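Local structure of type III effector HopU1 (Pseudomonas syringae pv. tomato, 3U0J) at residues F210-L224 and L258-I270. The protein is a type III effector of the ADP-ribosyltransferase family that probably transfers ADP-ribose from NAD+ to arginine side chains of target proteins in plant cells. Sequence-based numbering, arbitrary orientation.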
loop_
_atom_site.group_PDB
_atom_site.type_symbol
_atom_site.label_atom_id
_atom_site.label_comp_id
_atom_site.label_asym_id
_atom_site.label_seq_id
_atom_site.Cartn_x
_atom_site.Cartn_y
_atom_site.Cartn_z
ATOM N N PHE A 210 -6.352 -18.700 -5.078
ATOM C CA PHE A 210 -6.356 -19.649 -6.179
ATOM C C PHE A 210 -6.690 -21.086 -5.817
ATOM O O PHE A 210 -7.475 -21.738 -6.505
ATOM C CB PHE A 210 -5.045 -19.591 -6.930
ATOM C CG PHE A 210 -4.924 -18.396 -7.803
ATOM C CD1 PHE A 210 -4.144 -17.326 -7.428
ATOM C CD2 PHE A 210 -5.612 -18.334 -8.998
ATOM C CE1 PHE A 210 -4.044 -16.226 -8.232
ATOM C CE2 PHE A 210 -5.508 -17.239 -9.817
ATOM C CZ PHE A 210 -4.728 -16.183 -9.434
ATOM N N GLU A 211 -6.103 -21.595 -4.752
ATOM C CA GLU A 211 -6.407 -22.961 -4.378
ATOM C C GLU A 211 -7.683 -22.997 -3.558
ATOM O O GLU A 211 -7.877 -22.181 -2.660
ATOM C CB GLU A 211 -5.239 -23.621 -3.630
ATOM C CG GLU A 211 -4.598 -22.758 -2.541
ATOM C CD GLU A 211 -3.763 -21.597 -3.103
ATOM O OE1 GLU A 211 -3.393 -21.633 -4.303
ATOM O OE2 GLU A 211 -3.470 -20.647 -2.335
ATOM N N PRO A 212 -8.590 -23.916 -3.894
ATOM C CA PRO A 212 -9.610 -24.129 -2.871
ATOM C C PRO A 212 -8.851 -24.735 -1.707
ATOM O O PRO A 212 -7.803 -25.343 -1.941
ATOM C CB PRO A 212 -10.540 -25.159 -3.516
ATOM C CG PRO A 212 -10.261 -25.052 -5.018
ATOM C CD PRO A 212 -8.804 -24.736 -5.100
ATOM N N GLY A 213 -9.329 -24.547 -0.486
ATOM C CA GLY A 213 -10.511 -23.753 -0.237
ATOM C C GLY A 213 -10.065 -22.577 0.595
ATOM O O GLY A 213 -10.246 -22.539 1.814
ATOM N N THR A 214 -9.440 -21.624 -0.081
ATOM C CA THR A 214 -8.895 -20.441 0.564
ATOM C C THR A 214 -9.986 -19.380 0.781
ATOM O O THR A 214 -11.016 -19.386 0.095
ATOM C CB THR A 214 -7.723 -19.862 -0.275
ATOM O OG1 THR A 214 -8.163 -19.608 -1.616
ATOM C CG2 THR A 214 -6.539 -20.832 -0.310
ATOM N N PRO A 215 -9.746 -18.455 1.724
ATOM C CA PRO A 215 -10.690 -17.404 2.130
ATOM C C PRO A 215 -11.133 -16.464 0.999
ATOM O O PRO A 215 -12.326 -16.186 0.891
ATOM C CB PRO A 215 -9.902 -16.584 3.162
ATOM C CG PRO A 215 -8.639 -17.304 3.402
ATOM C CD PRO A 215 -8.409 -18.265 2.307
ATOM N N ASN A 216 -10.197 -15.946 0.207
ATOM C CA ASN A 216 -10.555 -14.998 -0.841
ATOM C C ASN A 216 -11.205 -15.675 -2.038
ATOM O O ASN A 216 -10.768 -16.744 -2.463
ATOM C CB ASN A 216 -9.333 -14.199 -1.296
ATOM C CG ASN A 216 -8.762 -13.322 -0.189
ATOM O OD1 ASN A 216 -7.551 -13.066 -0.139
ATOM N ND2 ASN A 216 -9.627 -12.866 0.710
ATOM N N ASN A 217 -12.244 -15.048 -2.581
ATOM C CA ASN A 217 -12.966 -15.590 -3.734
ATOM C C ASN A 217 -12.776 -14.757 -4.999
ATOM O O ASN A 217 -13.181 -15.170 -6.084
ATOM C CB ASN A 217 -14.458 -15.738 -3.431
ATOM C CG ASN A 217 -15.098 -14.431 -3.069
ATOM O OD1 ASN A 217 -14.432 -13.521 -2.582
ATOM N ND2 ASN A 217 -16.395 -14.317 -3.307
ATOM N N ILE A 218 -12.156 -13.587 -4.865
ATOM C CA ILE A 218 -11.819 -12.777 -6.037
ATOM C C ILE A 218 -10.307 -12.641 -6.205
ATOM O O ILE A 218 -9.628 -12.111 -5.331
ATOM C CB ILE A 218 -12.447 -11.391 -5.930
ATOM C CG1 ILE A 218 -13.972 -11.534 -5.812
ATOM C CG2 ILE A 218 -12.049 -10.528 -7.115
ATOM C CD1 ILE A 218 -14.678 -10.248 -5.406
ATOM N N ALA A 219 -9.772 -13.139 -7.310
ATOM C CA ALA A 219 -8.336 -13.026 -7.552
ATOM C C ALA A 219 -8.042 -11.998 -8.625
ATOM O O ALA A 219 -8.758 -11.906 -9.621
ATOM C CB ALA A 219 -7.735 -14.374 -7.944
ATOM N N PHE A 220 -6.979 -11.234 -8.424
ATOM C CA PHE A 220 -6.534 -10.283 -9.423
ATOM C C PHE A 220 -5.156 -10.671 -9.904
ATOM O O PHE A 220 -4.220 -10.798 -9.111
ATOM C CB PHE A 220 -6.477 -8.879 -8.839
ATOM C CG PHE A 220 -7.816 -8.271 -8.599
ATOM C CD1 PHE A 220 -8.453 -7.562 -9.588
ATOM C CD2 PHE A 220 -8.445 -8.404 -7.378
ATOM C CE1 PHE A 220 -9.703 -6.989 -9.365
ATOM C CE2 PHE A 220 -9.696 -7.823 -7.154
ATOM C CZ PHE A 220 -10.316 -7.114 -8.155
ATOM N N GLN A 221 -5.025 -10.870 -11.207
ATOM C CA GLN A 221 -3.723 -11.131 -11.771
ATOM C C GLN A 221 -3.325 -9.900 -12.524
ATOM O O GLN A 221 -3.878 -9.603 -13.578
ATOM C CB GLN A 221 -3.768 -12.315 -12.706
ATOM C CG GLN A 221 -2.447 -12.571 -13.378
ATOM C CD GLN A 221 -2.539 -13.727 -14.327
ATOM O OE1 GLN A 221 -2.913 -14.839 -13.934
ATOM N NE2 GLN A 221 -2.209 -13.479 -15.591
ATOM N N ILE A 222 -2.371 -9.174 -11.962
ATOM C CA ILE A 222 -2.023 -7.844 -12.435
ATOM C C ILE A 222 -0.636 -7.854 -13.044
ATOM O O ILE A 222 0.314 -8.382 -12.457
ATOM C CB ILE A 222 -2.018 -6.878 -11.259
ATOM C CG1 ILE A 222 -3.278 -7.086 -10.426
ATOM C CG2 ILE A 222 -1.873 -5.463 -11.730
ATOM C CD1 ILE A 222 -3.340 -6.217 -9.204
ATOM N N SER A 223 -0.514 -7.298 -14.238
ATOM C CA SER A 223 0.804 -7.086 -14.797
ATOM C C SER A 223 1.101 -5.591 -14.756
ATOM O O SER A 223 0.314 -4.761 -15.234
ATOM C CB SER A 223 0.915 -7.651 -16.209
ATOM O OG SER A 223 0.165 -6.875 -17.114
ATOM N N LEU A 224 2.236 -5.259 -14.151
ATOM C CA LEU A 224 2.573 -3.886 -13.860
ATOM C C LEU A 224 3.656 -3.419 -14.796
ATOM O O LEU A 224 4.616 -4.153 -15.082
ATOM C CB LEU A 224 3.086 -3.782 -12.425
ATOM C CG LEU A 224 2.107 -4.223 -11.338
ATOM C CD1 LEU A 224 2.840 -4.490 -10.042
ATOM C CD2 LEU A 224 1.023 -3.167 -11.143
ATOM N N LEU A 258 -13.397 -19.616 -11.836
ATOM C CA LEU A 258 -12.483 -20.631 -11.399
ATOM C C LEU A 258 -13.314 -21.645 -10.666
ATOM O O LEU A 258 -14.400 -21.905 -11.018
ATOM C CB LEU A 258 -11.471 -20.036 -10.457
ATOM C CG LEU A 258 -10.699 -18.806 -10.877
ATOM C CD1 LEU A 258 -9.936 -18.249 -9.747
ATOM C CD2 LEU A 258 -9.771 -19.136 -11.952
ATOM N N SER A 259 -12.826 -22.216 -9.614
ATOM C CA SER A 259 -13.631 -23.162 -8.877
ATOM C C SER A 259 -14.837 -22.472 -8.276
ATOM O O SER A 259 -15.093 -21.383 -8.635
ATOM C CB SER A 259 -12.761 -23.674 -7.774
ATOM O OG SER A 259 -11.500 -23.057 -7.878
ATOM N N GLU A 260 -15.581 -23.100 -7.371
ATOM C CA GLU A 260 -16.552 -22.392 -6.557
ATOM C C GLU A 260 -17.349 -21.633 -7.631
ATOM O O GLU A 260 -17.676 -22.247 -8.658
ATOM C CB GLU A 260 -15.853 -21.460 -5.575
ATOM C CG GLU A 260 -15.886 -21.888 -4.121
ATOM C CD GLU A 260 -14.610 -22.609 -3.665
ATOM O OE1 GLU A 260 -13.941 -23.276 -4.498
ATOM O OE2 GLU A 260 -14.275 -22.504 -2.460
ATOM N N GLY A 261 -17.666 -20.335 -7.473
ATOM C CA GLY A 261 -17.430 -19.510 -6.299
ATOM C C GLY A 261 -16.345 -18.456 -6.482
ATOM O O GLY A 261 -16.421 -17.354 -5.935
ATOM N N LYS A 262 -15.319 -18.804 -7.244
ATOM C CA LYS A 262 -14.149 -17.956 -7.360
ATOM C C LYS A 262 -14.056 -17.330 -8.738
ATOM O O LYS A 262 -14.493 -17.910 -9.745
ATOM C CB LYS A 262 -12.871 -18.750 -7.052
ATOM C CG LYS A 262 -12.912 -19.476 -5.714
ATOM C CD LYS A 262 -11.528 -19.694 -5.104
ATOM C CE LYS A 262 -11.671 -20.231 -3.695
ATOM N NZ LYS A 262 -10.579 -19.766 -2.820
ATOM N N HIS A 263 -13.474 -16.137 -8.786
ATOM C CA HIS A 263 -13.336 -15.438 -10.050
ATOM C C HIS A 263 -11.952 -14.854 -10.224
ATOM O O HIS A 263 -11.279 -14.514 -9.260
ATOM C CB HIS A 263 -14.407 -14.367 -10.170
ATOM C CG HIS A 263 -15.783 -14.885 -9.910
ATOM N ND1 HIS A 263 -16.651 -15.227 -10.926
ATOM C CD2 HIS A 263 -16.423 -15.165 -8.748
ATOM C CE1 HIS A 263 -17.778 -15.675 -10.398
ATOM N NE2 HIS A 263 -17.665 -15.651 -9.079
ATOM N N LEU A 264 -11.525 -14.757 -11.470
ATOM C CA LEU A 264 -10.213 -14.262 -11.757
ATOM C C LEU A 264 -10.349 -13.110 -12.716
ATOM O O LEU A 264 -10.906 -13.267 -13.798
ATOM C CB LEU A 264 -9.371 -15.365 -12.397
ATOM C CG LEU A 264 -8.103 -14.879 -13.108
ATOM C CD1 LEU A 264 -7.077 -14.391 -12.112
ATOM C CD2 LEU A 264 -7.508 -15.971 -13.936
ATOM N N PHE A 265 -9.840 -11.949 -12.328
ATOM C CA PHE A 265 -9.749 -10.826 -13.260
ATOM C C PHE A 265 -8.307 -10.540 -13.590
ATOM O O PHE A 265 -7.468 -10.395 -12.697
ATOM C CB PHE A 265 -10.429 -9.584 -12.702
ATOM C CG PHE A 265 -11.816 -9.834 -12.292
ATOM C CD1 PHE A 265 -12.848 -9.651 -13.186
ATOM C CD2 PHE A 265 -12.093 -10.321 -11.024
ATOM C CE1 PHE A 265 -14.146 -9.929 -12.822
ATOM C CE2 PHE A 265 -13.381 -10.592 -10.639
ATOM C CZ PHE A 265 -14.419 -10.397 -11.542
ATOM N N VAL A 266 -8.013 -10.489 -14.880
ATOM C CA VAL A 266 -6.668 -10.174 -15.311
ATOM C C VAL A 266 -6.606 -8.693 -15.556
ATOM O O VAL A 266 -7.381 -8.160 -16.340
ATOM C CB VAL A 266 -6.271 -10.925 -16.583
ATOM C CG1 VAL A 266 -5.011 -10.304 -17.171
ATOM C CG2 VAL A 266 -6.074 -12.406 -16.275
ATOM N N LEU A 267 -5.691 -8.037 -14.851
ATOM C CA LEU A 267 -5.543 -6.591 -14.912
ATOM C C LEU A 267 -4.269 -6.163 -15.632
ATOM O O LEU A 267 -3.268 -6.867 -15.616
ATOM C CB LEU A 267 -5.543 -6.020 -13.503
ATOM C CG LEU A 267 -6.887 -5.506 -13.004
ATOM C CD1 LEU A 267 -7.969 -6.521 -13.237
ATOM C CD2 LEU A 267 -6.785 -5.135 -11.533
ATOM N N SER A 268 -4.313 -4.995 -16.254
ATOM C CA SER A 268 -3.144 -4.450 -16.924
ATOM C C SER A 268 -2.957 -2.976 -16.549
ATOM O O SER A 268 -3.849 -2.155 -16.773
ATOM C CB SER A 268 -3.298 -4.597 -18.427
ATOM O OG SER A 268 -2.072 -4.372 -19.072
ATOM N N GLN A 269 -1.804 -2.645 -15.969
ATOM C CA GLN A 269 -1.547 -1.282 -15.520
ATOM C C GLN A 269 -1.396 -0.310 -16.686
ATOM O O GLN A 269 -0.769 -0.624 -17.706
ATOM C CB GLN A 269 -0.296 -1.227 -14.650
ATOM C CG GLN A 269 -0.082 0.108 -13.975
ATOM C CD GLN A 269 1.243 0.181 -13.234
ATOM O OE1 GLN A 269 2.185 -0.556 -13.545
ATOM N NE2 GLN A 269 1.320 1.068 -12.242
ATOM N N ILE A 270 -1.976 0.873 -16.512
ATOM C CA ILE A 270 -1.854 1.967 -17.459
ATOM C C ILE A 270 -0.756 2.943 -17.025
ATOM O O ILE A 270 -0.625 3.267 -15.828
ATOM C CB ILE A 270 -3.173 2.712 -17.527
ATOM C CG1 ILE A 270 -4.231 1.797 -18.119
ATOM C CG2 ILE A 270 -3.044 3.988 -18.346
ATOM C CD1 ILE A 270 -5.602 2.361 -18.031
#
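The F210 ring meets L264 at its edge, where CD1 of L264 lies near the ring plane, 4.0 Å from CE2 of F210. One face of this ring takes CB of A219, set toward the rim. On the other side of the sheet, the edge of the F265 ring receives the CG2 branch of I218, 3.8 Å from CE2 of F265. The F220 ring has CD1 of L267 at its edge, in plane. The rings of F220 and F265 meet obliquely, with planes at 33°. Helix 176-188 packs on this side through I179 and L182.

Between the strands, seven backbone hydrogen bonds run from H263 N to N217 O through to Q269 N to S223 O. They alternate in direction, as in a regular parallel pair.

The K262 side chain extends across to the loop 211-216. Its CG lies anti to the carbonyl carbon (chi1 -53°), and a bend at chi4 brings NZ to the carbonyls. NZ donates to N216 O at 3.0 Å and to T214 O at 3.0 Å, the latter from above the carbonyl plane. A third acceptor is V209 O, so three carbonyls grip the buried ammonium. E211 O accepts from both T214 N, which closes the turn, and T214 OG1.

Strand 263-269 is the middle strand of a mixed five-stranded sheet; 218-224 lies between it and edge strand 167-172. N217 and I218 form a classic beta bulge opposite I172. The parallel pair is consistent with the ADP-ribosyltransferase fold.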